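Local structure of ZmpA Glycopeptidase (Clostridium perfringens, 6XSX) at residues 221-226 and 303-308; 268-273 and 277-282; 366-371 and 395-400; 286-289 and 294-297. The protein is a metalloprotease that probably cleaves the polypeptide of glycosylated proteins, this chain being its M60 peptidase (catalytic) module. One frame throughout, in Å; residues are numbered along the deposited sequence.

Contact 1 of 4, residues 221-226 and 303-308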
loop_
_atom_site.group_PDB
_atom_site.type_symbol
_atom_site.label_atom_id
_atom_site.label_comp_id
_atom_site.label_asym_id
_atom_site.label_seq_id
_atom_site.Cartn_x
_atom_site.Cartn_y
_atom_site.Cartn_z
ATOM N N MET A 221 -2.543 6.172 6.032
ATOM C CA MET A 221 -3.540 7.215 5.932
ATOM C C MET A 221 -2.885 8.594 6.018
ATOM O O MET A 221 -3.292 9.510 5.305
ATOM C CB MET A 221 -4.668 7.008 6.946
ATOM C CG MET A 221 -5.598 5.923 6.455
ATOM S SD MET A 221 -7.003 5.575 7.506
ATOM C CE MET A 221 -8.109 6.910 7.048
ATOM N N LYS A 222 -1.830 8.716 6.832
ATOM C CA LYS A 222 -1.010 9.920 6.825
ATOM C C LYS A 222 -0.434 10.175 5.423
ATOM O O LYS A 222 -0.586 11.265 4.875
ATOM C CB LYS A 222 0.093 9.817 7.883
ATOM C CG LYS A 222 1.026 11.020 7.944
ATOM C CD LYS A 222 2.116 10.825 8.977
ATOM C CE LYS A 222 3.313 11.725 8.755
ATOM N NZ LYS A 222 4.390 11.417 9.730
ATOM N N TYR A 223 0.210 9.164 4.832
ATOM C CA TYR A 223 0.798 9.305 3.506
ATOM C C TYR A 223 -0.239 9.726 2.463
ATOM O O TYR A 223 0.106 10.432 1.516
ATOM C CB TYR A 223 1.508 8.010 3.097
ATOM C CG TYR A 223 2.286 8.011 1.801
ATOM C CD1 TYR A 223 3.323 8.907 1.559
ATOM C CD2 TYR A 223 2.030 7.047 0.836
ATOM C CE1 TYR A 223 4.057 8.856 0.380
ATOM C CE2 TYR A 223 2.743 6.988 -0.350
ATOM C CZ TYR A 223 3.760 7.898 -0.579
ATOM O OH TYR A 223 4.465 7.811 -1.745
ATOM N N TRP A 224 -1.496 9.283 2.630
ATOM C CA TRP A 224 -2.548 9.522 1.652
ATOM C C TRP A 224 -3.248 10.862 1.904
ATOM O O TRP A 224 -4.111 11.263 1.121
ATOM C CB TRP A 224 -3.545 8.354 1.667
ATOM C CG TRP A 224 -3.788 7.763 0.314
ATOM C CD1 TRP A 224 -4.951 7.794 -0.399
ATOM C CD2 TRP A 224 -2.834 7.054 -0.500
ATOM N NE1 TRP A 224 -4.786 7.147 -1.593
ATOM C CE2 TRP A 224 -3.498 6.691 -1.689
ATOM C CE3 TRP A 224 -1.491 6.695 -0.340
ATOM C CZ2 TRP A 224 -2.867 5.980 -2.712
ATOM C CZ3 TRP A 224 -0.867 5.984 -1.346
ATOM C CH2 TRP A 224 -1.547 5.632 -2.516
ATOM N N GLY A 225 -2.895 11.533 3.011
ATOM C CA GLY A 225 -3.397 12.868 3.308
ATOM C C GLY A 225 -4.738 12.900 4.045
ATOM O O GLY A 225 -5.438 13.915 4.001
ATOM N N PHE A 226 -5.089 11.806 4.739
ATOM C CA PHE A 226 -6.257 11.803 5.615
ATOM C C PHE A 226 -5.873 12.459 6.938
ATOM O O PHE A 226 -5.481 11.783 7.882
ATOM C CB PHE A 226 -6.822 10.390 5.796
ATOM C CG PHE A 226 -7.423 9.808 4.542
ATOM C CD1 PHE A 226 -8.701 10.165 4.137
ATOM C CD2 PHE A 226 -6.707 8.911 3.764
ATOM C CE1 PHE A 226 -9.249 9.640 2.976
ATOM C CE2 PHE A 226 -7.256 8.386 2.604
ATOM C CZ PHE A 226 -8.523 8.756 2.208
ATOM N N PRO A 303 3.622 1.189 -1.873
ATOM C CA PRO A 303 4.725 0.263 -1.608
ATOM C C PRO A 303 6.106 0.929 -1.670
ATOM O O PRO A 303 6.974 0.593 -0.865
ATOM C CB PRO A 303 4.497 -0.884 -2.608
ATOM C CG PRO A 303 3.620 -0.275 -3.696
ATOM C CD PRO A 303 2.744 0.717 -2.958
ATOM N N LEU A 304 6.296 1.902 -2.581
ATOM C CA LEU A 304 7.574 2.606 -2.675
ATOM C C LEU A 304 7.886 3.336 -1.365
ATOM O O LEU A 304 9.021 3.294 -0.905
ATOM C CB LEU A 304 7.588 3.578 -3.861
ATOM C CG LEU A 304 7.585 2.951 -5.256
ATOM C CD1 LEU A 304 7.307 4.004 -6.321
ATOM C CD2 LEU A 304 8.886 2.231 -5.558
ATOM N N HIS A 305 6.871 3.981 -0.772
ATOM C CA HIS A 305 7.020 4.726 0.471
ATOM C C HIS A 305 7.444 3.798 1.603
ATOM O O HIS A 305 8.368 4.128 2.360
ATOM C CB HIS A 305 5.739 5.508 0.799
ATOM C CG HIS A 305 5.693 6.145 2.150
ATOM N ND1 HIS A 305 6.478 7.228 2.494
ATOM C CD2 HIS A 305 4.912 5.887 3.225
ATOM C CE1 HIS A 305 6.185 7.612 3.722
ATOM N NE2 HIS A 305 5.236 6.787 4.203
ATOM N N PHE A 306 6.780 2.632 1.678
ATOM C CA PHE A 306 7.039 1.641 2.707
ATOM C C PHE A 306 8.450 1.077 2.559
ATOM O O PHE A 306 9.067 0.719 3.560
ATOM C CB PHE A 306 5.899 0.618 2.814
ATOM C CG PHE A 306 4.858 0.998 3.841
ATOM C CD1 PHE A 306 5.036 0.685 5.182
ATOM C CD2 PHE A 306 3.722 1.705 3.479
ATOM C CE1 PHE A 306 4.093 1.060 6.133
ATOM C CE2 PHE A 306 2.780 2.083 4.427
ATOM C CZ PHE A 306 2.965 1.749 5.753
ATOM N N GLU A 307 8.941 1.016 1.313
ATOM C CA GLU A 307 10.330 0.674 1.048
ATOM C C GLU A 307 11.253 1.759 1.607
ATOM O O GLU A 307 12.210 1.462 2.325
ATOM C CB GLU A 307 10.539 0.444 -0.450
ATOM C CG GLU A 307 10.155 -0.961 -0.872
ATOM C CD GLU A 307 10.119 -1.232 -2.365
ATOM O OE1 GLU A 307 9.938 -0.263 -3.150
ATOM O OE2 GLU A 307 10.260 -2.416 -2.735
ATOM N N ARG A 308 10.947 3.021 1.294
ATOM C CA ARG A 308 11.800 4.126 1.707
ATOM C C ARG A 308 11.846 4.249 3.231
ATOM O O ARG A 308 12.923 4.437 3.792
ATOM C CB ARG A 308 11.335 5.447 1.090
ATOM C CG ARG A 308 12.103 6.660 1.589
ATOM C CD ARG A 308 11.314 7.927 1.321
ATOM N NE ARG A 308 12.130 9.128 1.439
ATOM C CZ ARG A 308 11.773 10.350 1.045
ATOM N NH1 ARG A 308 10.585 10.570 0.502
ATOM N NH2 ARG A 308 12.611 11.353 1.208
#

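Contact 2 of 4, residues 268-273 and 277-282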
loop_
_atom_site.group_PDB
_atom_site.type_symbol
_atom_site.label_atom_id
_atom_site.label_comp_id
_atom_site.label_asym_id
_atom_site.label_seq_id
_atom_site.Cartn_x
_atom_site.Cartn_y
_atom_site.Cartn_z
ATOM N N GLY A 268 2.847 -16.225 7.303
ATOM C CA GLY A 268 3.846 -15.626 8.180
ATOM C C GLY A 268 4.086 -14.144 7.892
ATOM O O GLY A 268 4.234 -13.347 8.821
ATOM N N GLY A 269 4.121 -13.782 6.602
ATOM C CA GLY A 269 4.170 -12.381 6.202
ATOM C C GLY A 269 3.010 -11.583 6.805
ATOM O O GLY A 269 3.194 -10.459 7.284
ATOM N N ALA A 270 1.816 -12.191 6.787
ATOM C CA ALA A 270 0.604 -11.568 7.288
ATOM C C ALA A 270 0.710 -11.337 8.799
ATOM O O ALA A 270 0.415 -10.242 9.279
ATOM C CB ALA A 270 -0.605 -12.411 6.936
ATOM N N LEU A 271 1.120 -12.379 9.531
ATOM C CA LEU A 271 1.195 -12.340 10.984
ATOM C C LEU A 271 2.323 -11.414 11.431
ATOM O O LEU A 271 2.208 -10.741 12.456
ATOM C CB LEU A 271 1.383 -13.764 11.518
ATOM C CG LEU A 271 0.150 -14.664 11.407
ATOM C CD1 LEU A 271 0.476 -16.105 11.770
ATOM C CD2 LEU A 271 -0.988 -14.146 12.281
ATOM N N GLY A 272 3.404 -11.392 10.649
ATOM C CA GLY A 272 4.532 -10.503 10.884
ATOM C C GLY A 272 4.264 -9.070 10.431
ATOM O O GLY A 272 5.034 -8.172 10.757
ATOM N N VAL A 273 3.157 -8.851 9.709
ATOM C CA VAL A 273 2.819 -7.535 9.181
ATOM C C VAL A 273 3.946 -7.039 8.271
ATOM O O VAL A 273 4.454 -5.924 8.412
ATOM C CB VAL A 273 2.459 -6.539 10.302
ATOM C CG1 VAL A 273 1.831 -5.277 9.739
ATOM C CG2 VAL A 273 1.512 -7.165 11.320
ATOM N N TRP A 277 6.945 -5.215 -0.858
ATOM C CA TRP A 277 6.230 -4.819 -2.066
ATOM C C TRP A 277 4.903 -5.570 -2.224
ATOM O O TRP A 277 3.865 -4.952 -2.467
ATOM C CB TRP A 277 7.115 -4.962 -3.313
ATOM C CG TRP A 277 6.408 -4.482 -4.544
ATOM C CD1 TRP A 277 5.546 -5.204 -5.317
ATOM C CD2 TRP A 277 6.419 -3.152 -5.092
ATOM N NE1 TRP A 277 5.035 -4.421 -6.316
ATOM C CE2 TRP A 277 5.555 -3.158 -6.209
ATOM C CE3 TRP A 277 7.085 -1.962 -4.764
ATOM C CZ2 TRP A 277 5.342 -2.027 -7.003
ATOM C CZ3 TRP A 277 6.878 -0.849 -5.549
ATOM C CH2 TRP A 277 6.022 -0.883 -6.653
ATOM N N GLY A 278 4.951 -6.907 -2.150
ATOM C CA GLY A 278 3.773 -7.750 -2.313
ATOM C C GLY A 278 2.564 -7.270 -1.503
ATOM O O GLY A 278 1.503 -7.031 -2.071
ATOM N N PHE A 279 2.732 -7.100 -0.183
ATOM C CA PHE A 279 1.617 -6.732 0.682
ATOM C C PHE A 279 1.148 -5.306 0.416
ATOM O O PHE A 279 -0.054 -5.062 0.315
ATOM C CB PHE A 279 1.958 -6.932 2.161
ATOM C CG PHE A 279 1.760 -8.350 2.635
ATOM C CD1 PHE A 279 0.524 -8.774 3.104
ATOM C CD2 PHE A 279 2.796 -9.271 2.564
ATOM C CE1 PHE A 279 0.332 -10.084 3.524
ATOM C CE2 PHE A 279 2.606 -10.580 2.986
ATOM C CZ PHE A 279 1.374 -10.985 3.459
ATOM N N MET A 280 2.096 -4.366 0.315
ATOM C CA MET A 280 1.748 -2.955 0.281
ATOM C C MET A 280 1.205 -2.558 -1.090
ATOM O O MET A 280 0.397 -1.639 -1.196
ATOM C CB MET A 280 2.934 -2.083 0.703
ATOM C CG MET A 280 3.356 -2.353 2.138
ATOM S SD MET A 280 1.939 -2.266 3.288
ATOM C CE MET A 280 1.582 -0.516 3.221
ATOM N N HIS A 281 1.597 -3.297 -2.132
ATOM C CA HIS A 281 1.033 -3.076 -3.455
ATOM C C HIS A 281 -0.473 -3.327 -3.426
ATOM O O HIS A 281 -1.232 -2.573 -4.022
ATOM C CB HIS A 281 1.767 -3.925 -4.503
ATOM C CG HIS A 281 1.109 -3.969 -5.843
ATOM N ND1 HIS A 281 1.401 -3.056 -6.845
ATOM C CD2 HIS A 281 0.184 -4.813 -6.354
ATOM C CE1 HIS A 281 0.680 -3.332 -7.914
ATOM N NE2 HIS A 281 -0.078 -4.414 -7.640
ATOM N N GLU A 282 -0.896 -4.374 -2.706
ATOM C CA GLU A 282 -2.313 -4.691 -2.579
ATOM C C GLU A 282 -3.041 -3.630 -1.762
ATOM O O GLU A 282 -4.158 -3.262 -2.101
ATOM C CB GLU A 282 -2.541 -6.071 -1.957
ATOM C CG GLU A 282 -1.935 -7.203 -2.772
ATOM C CD GLU A 282 -2.147 -7.112 -4.273
ATOM O OE1 GLU A 282 -3.257 -6.745 -4.688
ATOM O OE2 GLU A 282 -1.189 -7.396 -5.030
#

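Contact 3 of 4, residues 366-371 and 395-400. With EDO (1,2-ethanediol), chain G.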
loop_
_atom_site.group_PDB
_atom_site.type_symbol
_atom_site.label_atom_id
_atom_site.label_comp_id
_atom_site.label_asym_id
_atom_site.label_seq_id
_atom_site.Cartn_x
_atom_site.Cartn_y
_atom_site.Cartn_z
ATOM N N TRP A 366 3.142 13.808 -1.738
ATOM C CA TRP A 366 2.111 12.834 -2.074
ATOM C C TRP A 366 0.794 13.108 -1.334
ATOM O O TRP A 366 -0.258 13.181 -1.965
ATOM C CB TRP A 366 2.596 11.385 -1.916
ATOM C CG TRP A 366 1.653 10.421 -2.569
ATOM C CD1 TRP A 366 0.889 9.463 -1.966
ATOM C CD2 TRP A 366 1.323 10.374 -3.972
ATOM N NE1 TRP A 366 0.126 8.809 -2.898
ATOM C CE2 TRP A 366 0.359 9.357 -4.134
ATOM C CE3 TRP A 366 1.757 11.084 -5.102
ATOM C CZ2 TRP A 366 -0.167 9.030 -5.388
ATOM C CZ3 TRP A 366 1.223 10.771 -6.337
ATOM C CH2 TRP A 366 0.273 9.755 -6.474
ATOM N N PRO A 367 0.782 13.277 0.011
ATOM C CA PRO A 367 -0.464 13.547 0.734
ATOM C C PRO A 367 -1.242 14.721 0.125
ATOM O O PRO A 367 -2.457 14.630 -0.078
ATOM C CB PRO A 367 -0.020 13.803 2.185
ATOM C CG PRO A 367 1.492 13.978 2.114
ATOM C CD PRO A 367 1.943 13.185 0.910
ATOM N N ARG A 368 -0.514 15.786 -0.239
ATOM C CA ARG A 368 -1.119 16.983 -0.804
ATOM C C ARG A 368 -1.641 16.697 -2.213
ATOM O O ARG A 368 -2.721 17.157 -2.568
ATOM C CB ARG A 368 -0.145 18.163 -0.750
ATOM C CG ARG A 368 0.290 18.546 0.663
ATOM C CD ARG A 368 1.266 19.718 0.666
ATOM N NE ARG A 368 0.602 20.858 0.036
ATOM C CZ ARG A 368 1.189 21.882 -0.586
ATOM N NH1 ARG A 368 2.506 21.949 -0.695
ATOM N NH2 ARG A 368 0.443 22.833 -1.115
ATOM N N PHE A 369 -0.870 15.934 -3.006
ATOM C CA PHE A 369 -1.308 15.541 -4.340
ATOM C C PHE A 369 -2.604 14.723 -4.253
ATOM O O PHE A 369 -3.582 15.036 -4.944
ATOM C CB PHE A 369 -0.173 14.830 -5.080
ATOM C CG PHE A 369 -0.411 14.480 -6.529
ATOM C CD1 PHE A 369 -0.115 15.382 -7.539
ATOM C CD2 PHE A 369 -0.869 13.221 -6.892
ATOM C CE1 PHE A 369 -0.295 15.050 -8.872
ATOM C CE2 PHE A 369 -1.054 12.887 -8.226
ATOM C CZ PHE A 369 -0.762 13.802 -9.212
ATOM N N GLU A 370 -2.613 13.700 -3.383
ATOM C CA GLU A 370 -3.799 12.878 -3.156
ATOM C C GLU A 370 -4.989 13.743 -2.733
ATOM O O GLU A 370 -6.110 13.506 -3.190
ATOM C CB GLU A 370 -3.557 11.768 -2.123
ATOM C CG GLU A 370 -2.802 10.559 -2.656
ATOM C CD GLU A 370 -3.237 10.019 -4.011
ATOM O OE1 GLU A 370 -3.676 8.860 -4.071
ATOM O OE2 GLU A 370 -3.098 10.749 -5.017
ATOM N N GLN A 371 -4.737 14.722 -1.849
ATOM C CA GLN A 371 -5.771 15.630 -1.363
ATOM C C GLN A 371 -6.405 16.403 -2.523
ATOM O O GLN A 371 -7.625 16.557 -2.559
ATOM C CB GLN A 371 -5.237 16.573 -0.284
ATOM C CG GLN A 371 -5.144 15.944 1.098
ATOM C CD GLN A 371 -4.362 16.824 2.040
ATOM O OE1 GLN A 371 -3.677 17.753 1.612
ATOM N NE2 GLN A 371 -4.445 16.533 3.330
ATOM N N SER A 395 2.136 20.861 -10.168
ATOM C CA SER A 395 2.621 22.227 -10.273
ATOM C C SER A 395 2.015 23.104 -9.178
ATOM O O SER A 395 2.740 23.862 -8.541
ATOM C CB SER A 395 2.399 22.799 -11.649
ATOM O OG SER A 395 3.251 22.169 -12.599
ATOM N N ASP A 396 0.691 22.998 -8.972
ATOM C CA ASP A 396 0.006 23.751 -7.927
ATOM C C ASP A 396 0.555 23.395 -6.542
ATOM O O ASP A 396 0.800 24.283 -5.730
ATOM C CB ASP A 396 -1.504 23.502 -7.933
ATOM C CG ASP A 396 -2.241 24.079 -9.131
ATOM O OD1 ASP A 396 -1.866 25.187 -9.582
ATOM O OD2 ASP A 396 -3.196 23.414 -9.602
ATOM N N VAL A 397 0.714 22.097 -6.264
ATOM C CA VAL A 397 1.195 21.649 -4.965
ATOM C C VAL A 397 2.558 22.284 -4.669
ATOM O O VAL A 397 2.804 22.749 -3.556
ATOM C CB VAL A 397 1.233 20.109 -4.860
ATOM C CG1 VAL A 397 2.051 19.627 -3.663
ATOM C CG2 VAL A 397 -0.164 19.502 -4.815
ATOM N N PHE A 398 3.446 22.314 -5.671
ATOM C CA PHE A 398 4.806 22.778 -5.441
ATOM C C PHE A 398 4.924 24.294 -5.592
ATOM O O PHE A 398 5.888 24.876 -5.106
ATOM C CB PHE A 398 5.803 22.082 -6.371
ATOM C CG PHE A 398 6.442 20.839 -5.803
ATOM C CD1 PHE A 398 7.558 20.924 -4.980
ATOM C CD2 PHE A 398 5.933 19.580 -6.091
ATOM C CE1 PHE A 398 8.139 19.779 -4.450
ATOM C CE2 PHE A 398 6.520 18.437 -5.567
ATOM C CZ PHE A 398 7.625 18.537 -4.749
ATOM N N LYS A 399 3.956 24.916 -6.277
ATOM C CA LYS A 399 4.093 26.280 -6.773
ATOM C C LYS A 399 5.291 26.358 -7.721
ATOM O O LYS A 399 6.030 27.342 -7.706
ATOM C CB LYS A 399 4.272 27.301 -5.639
ATOM C CG LYS A 399 3.144 27.397 -4.621
ATOM C CD LYS A 399 1.809 27.732 -5.250
ATOM C CE LYS A 399 0.765 28.187 -4.251
ATOM N NZ LYS A 399 1.105 29.508 -3.670
ATOM N N LEU A 400 5.475 25.316 -8.537
ATOM C CA LEU A 400 6.573 25.273 -9.489
ATOM C C LEU A 400 6.035 24.891 -10.863
ATOM O O LEU A 400 5.044 24.177 -10.973
ATOM C CB LEU A 400 7.625 24.255 -9.030
ATOM C CG LEU A 400 8.472 24.642 -7.818
ATOM C CD1 LEU A 400 9.258 23.442 -7.291
ATOM C CD2 LEU A 400 9.408 25.805 -8.138
HETATM C C1 EDO G . 5.230 19.726 -1.854
HETATM O O1 EDO G . 4.228 19.802 -0.854
HETATM C C2 EDO G . 5.818 21.053 -2.171
HETATM O O2 EDO G . 5.978 21.854 -1.019
HETATM O O HOH W 1 0.788 25.225 -2.784
#

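Contact 4 of 4, residues 286-289 and 294-297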
loop_
_atom_site.group_PDB
_atom_site.type_symbol
_atom_site.label_atom_id
_atom_site.label_comp_id
_atom_site.label_asym_id
_atom_site.label_seq_id
_atom_site.Cartn_x
_atom_site.Cartn_y
_atom_site.Cartn_z
ATOM N N ASN A 286 -6.220 -0.796 -2.861
ATOM C CA ASN A 286 -7.431 -0.607 -2.078
ATOM C C ASN A 286 -7.620 0.865 -1.720
ATOM O O ASN A 286 -8.745 1.307 -1.477
ATOM C CB ASN A 286 -7.454 -1.511 -0.841
ATOM C CG ASN A 286 -8.051 -2.872 -1.138
ATOM O OD1 ASN A 286 -9.127 -2.965 -1.728
ATOM N ND2 ASN A 286 -7.366 -3.929 -0.730
ATOM N N PHE A 287 -6.523 1.627 -1.692
ATOM C CA PHE A 287 -6.630 3.002 -1.219
ATOM C C PHE A 287 -6.927 4.036 -2.313
ATOM O O PHE A 287 -7.032 5.215 -1.986
ATOM C CB PHE A 287 -5.444 3.392 -0.329
ATOM C CG PHE A 287 -5.692 3.133 1.134
ATOM C CD1 PHE A 287 -6.247 4.112 1.942
ATOM C CD2 PHE A 287 -5.406 1.898 1.696
ATOM C CE1 PHE A 287 -6.499 3.867 3.287
ATOM C CE2 PHE A 287 -5.657 1.655 3.037
ATOM C CZ PHE A 287 -6.192 2.642 3.832
ATOM N N ASP A 288 -7.076 3.638 -3.590
ATOM C CA ASP A 288 -7.478 4.634 -4.583
ATOM C C ASP A 288 -8.235 4.026 -5.763
ATOM O O ASP A 288 -7.711 3.168 -6.470
ATOM C CB ASP A 288 -6.314 5.509 -5.056
ATOM C CG ASP A 288 -6.747 6.804 -5.730
ATOM O OD1 ASP A 288 -7.955 7.134 -5.702
ATOM O OD2 ASP A 288 -5.864 7.490 -6.269
ATOM N N THR A 289 -9.450 4.541 -5.995
ATOM C CA THR A 289 -10.295 4.093 -7.091
ATOM C C THR A 289 -10.705 5.276 -7.962
ATOM O O THR A 289 -11.592 5.142 -8.804
ATOM C CB THR A 289 -11.602 3.463 -6.590
ATOM O OG1 THR A 289 -12.290 4.415 -5.773
ATOM C CG2 THR A 289 -11.389 2.161 -5.855
ATOM N N ILE A 294 -4.994 7.836 -12.864
ATOM C CA ILE A 294 -4.666 6.492 -13.322
ATOM C C ILE A 294 -4.149 5.701 -12.121
ATOM O O ILE A 294 -2.957 5.758 -11.809
ATOM C CB ILE A 294 -3.626 6.515 -14.464
ATOM C CG1 ILE A 294 -3.962 7.534 -15.562
ATOM C CG2 ILE A 294 -3.431 5.118 -15.040
ATOM C CD1 ILE A 294 -2.817 7.792 -16.549
ATOM N N VAL A 295 -5.049 4.956 -11.461
ATOM C CA VAL A 295 -4.749 4.386 -10.155
ATOM C C VAL A 295 -3.731 3.251 -10.279
ATOM O O VAL A 295 -2.966 3.007 -9.344
ATOM C CB VAL A 295 -6.011 3.993 -9.360
ATOM C CG1 VAL A 295 -6.803 5.222 -8.955
ATOM C CG2 VAL A 295 -6.890 2.979 -10.090
ATOM N N GLU A 296 -3.691 2.599 -11.451
ATOM C CA GLU A 296 -2.735 1.532 -11.716
ATOM C C GLU A 296 -1.311 2.083 -11.644
ATOM O O GLU A 296 -0.359 1.360 -11.349
ATOM C CB GLU A 296 -2.999 0.893 -13.080
ATOM C CG GLU A 296 -4.335 0.172 -13.162
ATOM C CD GLU A 296 -5.544 0.997 -13.587
ATOM O OE1 GLU A 296 -5.397 2.225 -13.834
ATOM O OE2 GLU A 296 -6.644 0.405 -13.669
ATOM N N VAL A 297 -1.160 3.376 -11.934
ATOM C CA VAL A 297 0.166 3.967 -11.864
ATOM C C VAL A 297 0.388 4.446 -10.432
ATOM O O VAL A 297 1.342 4.015 -9.785
ATOM C CB VAL A 297 0.371 5.068 -12.924
ATOM C CG1 VAL A 297 1.669 5.827 -12.720
ATOM C CG2 VAL A 297 0.311 4.504 -14.341
#

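Contact 1 of 4, residues 221-226 and 303-308
The phenol ring of Tyr223 and the imidazole of His305 lie face on face. Their planes are nearly parallel, at 5°, and their centroids are 3.9 Å apart, an offset stack. His305 CG sits over the centre of the tyrosine ring, and Tyr223 CD1 sits over the centre of the histidine ring. The two side chains run past each other in opposite directions. His305 CB also comes over the tyrosine face, a CH-pi contact with CB 3.4 Å from Tyr223 CZ. Both residues have CG anti to the backbone N (chi1 -175° for Tyr223, 171° for His305), which sends each ring across the gap between the helices.

Each side chain also has a polar partner on the other's helix. Tyr223 OH is hydrogen-bonded to the backbone O of Met301, one turn before His305. His305 NE2 is hydrogen-bonded to Glu219 OE2, one turn before Tyr223. The carboxylate may polarise the imidazole. Gly225, just after helix 206-224, has a positive phi. This is a Schellman motif, with Phe226 N bonded to Met221 O at 3.0 Å. The stacked pair joins helices 206-224 and 301-309 in the helical part of the M60 peptidase domain.

Contact 2 of 4, residues 268-273 and 277-282
Phe279 turns its CG anti to its own carbonyl carbon (chi1 -83°), which aims the ring, and with it CZ, at the backbone of Gly269 and Ala270. A chi2 of -87° turns the ring plane roughly perpendicular to the plane of CA, CB and CG. This decides how the flanking atoms are shared, CE2 toward Gly269 and CE1 toward Ala270. CZ makes the nearest approach, 3.6 Å from Ala270 N. It is also 3.8 Å from Gly269 C. CE2 leans on the glycine, 4.0 Å from Gly269 CA, while CE1 meets the alanine methyl, 4.2 Å from Ala270 CB. Gly269 O lies over one face of the ring, and Ala270 N approaches it obliquely.

No hydrogen bond crosses between the segments. The contact is van der Waals packing of one aromatic ring on the backbone at Gly269 and Ala270. With no side chain on Gly269, the ring can settle directly against the main chain. A bound 1,2-ethanediol, probably from the crystallisation liquor, lies close to Phe279.

Val273, just after helix 267-272, has a positive phi in a Schellman motif, and a short turn leads into helix 277-286. His281 and Glu282, farther along that helix, belong to an HExxH sequence, consistent with the zinc-binding motif of the metallopeptidase family. No metal is bound to it here.

Helix 267-272 is flanked by helix 192-202, whose Tyr194 and Trp198 pack on Leu271, and by helix 206-224, which meets Val273. Helix 277-286 meets helix 301-309 through Trp277 and Met280. The ring of Phe279 thus links the short helix 267-272 to the HExxH helix.

Contact 3 of 4, residues 366-371 and 395-400
Arg368 and Val397 reach past each other in opposite directions. Val397 CG1 lies over one face of the arginine guanidinium, offset toward its rim, and also touches the root of the same side chain, 3.9 Å from Arg368 CB. The arginine chain is bent at chi3 (59°), which folds its end back over the valine. In Val397 a chi1 of 166° puts CG1 toward the arginine and CG2 toward the backbone of helix 365-375, where CG2 comes 4.1 Å from Phe369 N.

The diol and a water lie at the rim of the guanidinium. Arg368 NH1 donates to O1 of a 1,2-ethanediol, probably from the crystallisation liquor, at 2.8 Å with an angle of 140°. Arg368 NH2 donates to the water at 2.9 Å, and that water donates to Asp396 O. Val397 O lies off the guanidinium plane, on the valine side, 3.0 Å from Arg368 NH1. The guanidinium thus reaches the end of helix 383-398, where Lys399 has a positive phi and Leu400 N bonds back to Ser395 O in a Schellman motif. The diol also lies against one face of the Phe398 ring, with C2 3.3 Å from Phe398 CD1, and is hydrogen-bonded to Asp362 OD2 and Thr364 OG1.

The contact joins helix 365-375 to the C-terminal end of helix 383-398. Phe365 and Glu372 add to the surface round Val397. Phe369 packs on Ala393 and Ala394, and also meets Leu355 of helix 347-361.

Contact 4 of 4, residues 286-289 and 294-297
The loop after the HExxH helix, 277-286, brings the chain round into the short helix 295-298. Asp288 and Val295 meet across it, their CA atoms 6.2 Å apart. Branch CG1 of Val295 does most of the touching. It rests against both the backbone carbonyl and the carboxylate of Asp288, 3.3 Å from Asp288 O and 3.6 Å from Asp288 CG. The two side chains cross at a slant. Asp288 CG is anti to the backbone N (chi1 -162°), which lays the carboxylate alongside the methyl. Val295 CG1 is anti to its own carbonyl carbon (chi1 -68°), a torsion that turns it toward Asp288. The backbone of Thr289 completes the contact, with its C atom 4.0 Å from Val295 CG1.

The loop lies next to the HExxH residues of an M60 peptidase. Val295 is near those residues but does not touch them. Ile294 occupies the N-cap position of the short helix, and Val297 N bonds to Ile294 O at 3.0 Å.

Polar atoms of Asp288 find partners beyond the two segments. OD1 accepts from Asn290 N, and the backbone O accepts from Asn299 ND2. OD2 lies close to a carboxylate oxygen of Glu370, which may raise the pKa of one of the two acids. Ile294 packs on Trp383 and His387 of helix 383-398, while Phe287 meets Phe45 edge-to-face.

In the fold
All four contacts lie in the helical part of the M60 peptidase module. Along the chain, contacts 2 and 4 follow one another inside the loop closed by contact 1, and contact 3 comes last. Contact 1 is central. Its centre is about 15 Å from those of contacts 2 and 3 and about 13 Å from that of contact 4. It touches contact 2 where Phe306 and Pro303 meet Met280 and Trp277, contact 3 where Gln371 meets Gly225, and contact 4 where Trp224 meets Phe287. Contact 2 involves the start of the HExxH helix 277-286, and contact 4 follows its end. Contact 3 joins helices 365-375 and 383-398 farther from the centre and meets contact 4 where Glu370 nears Asp288.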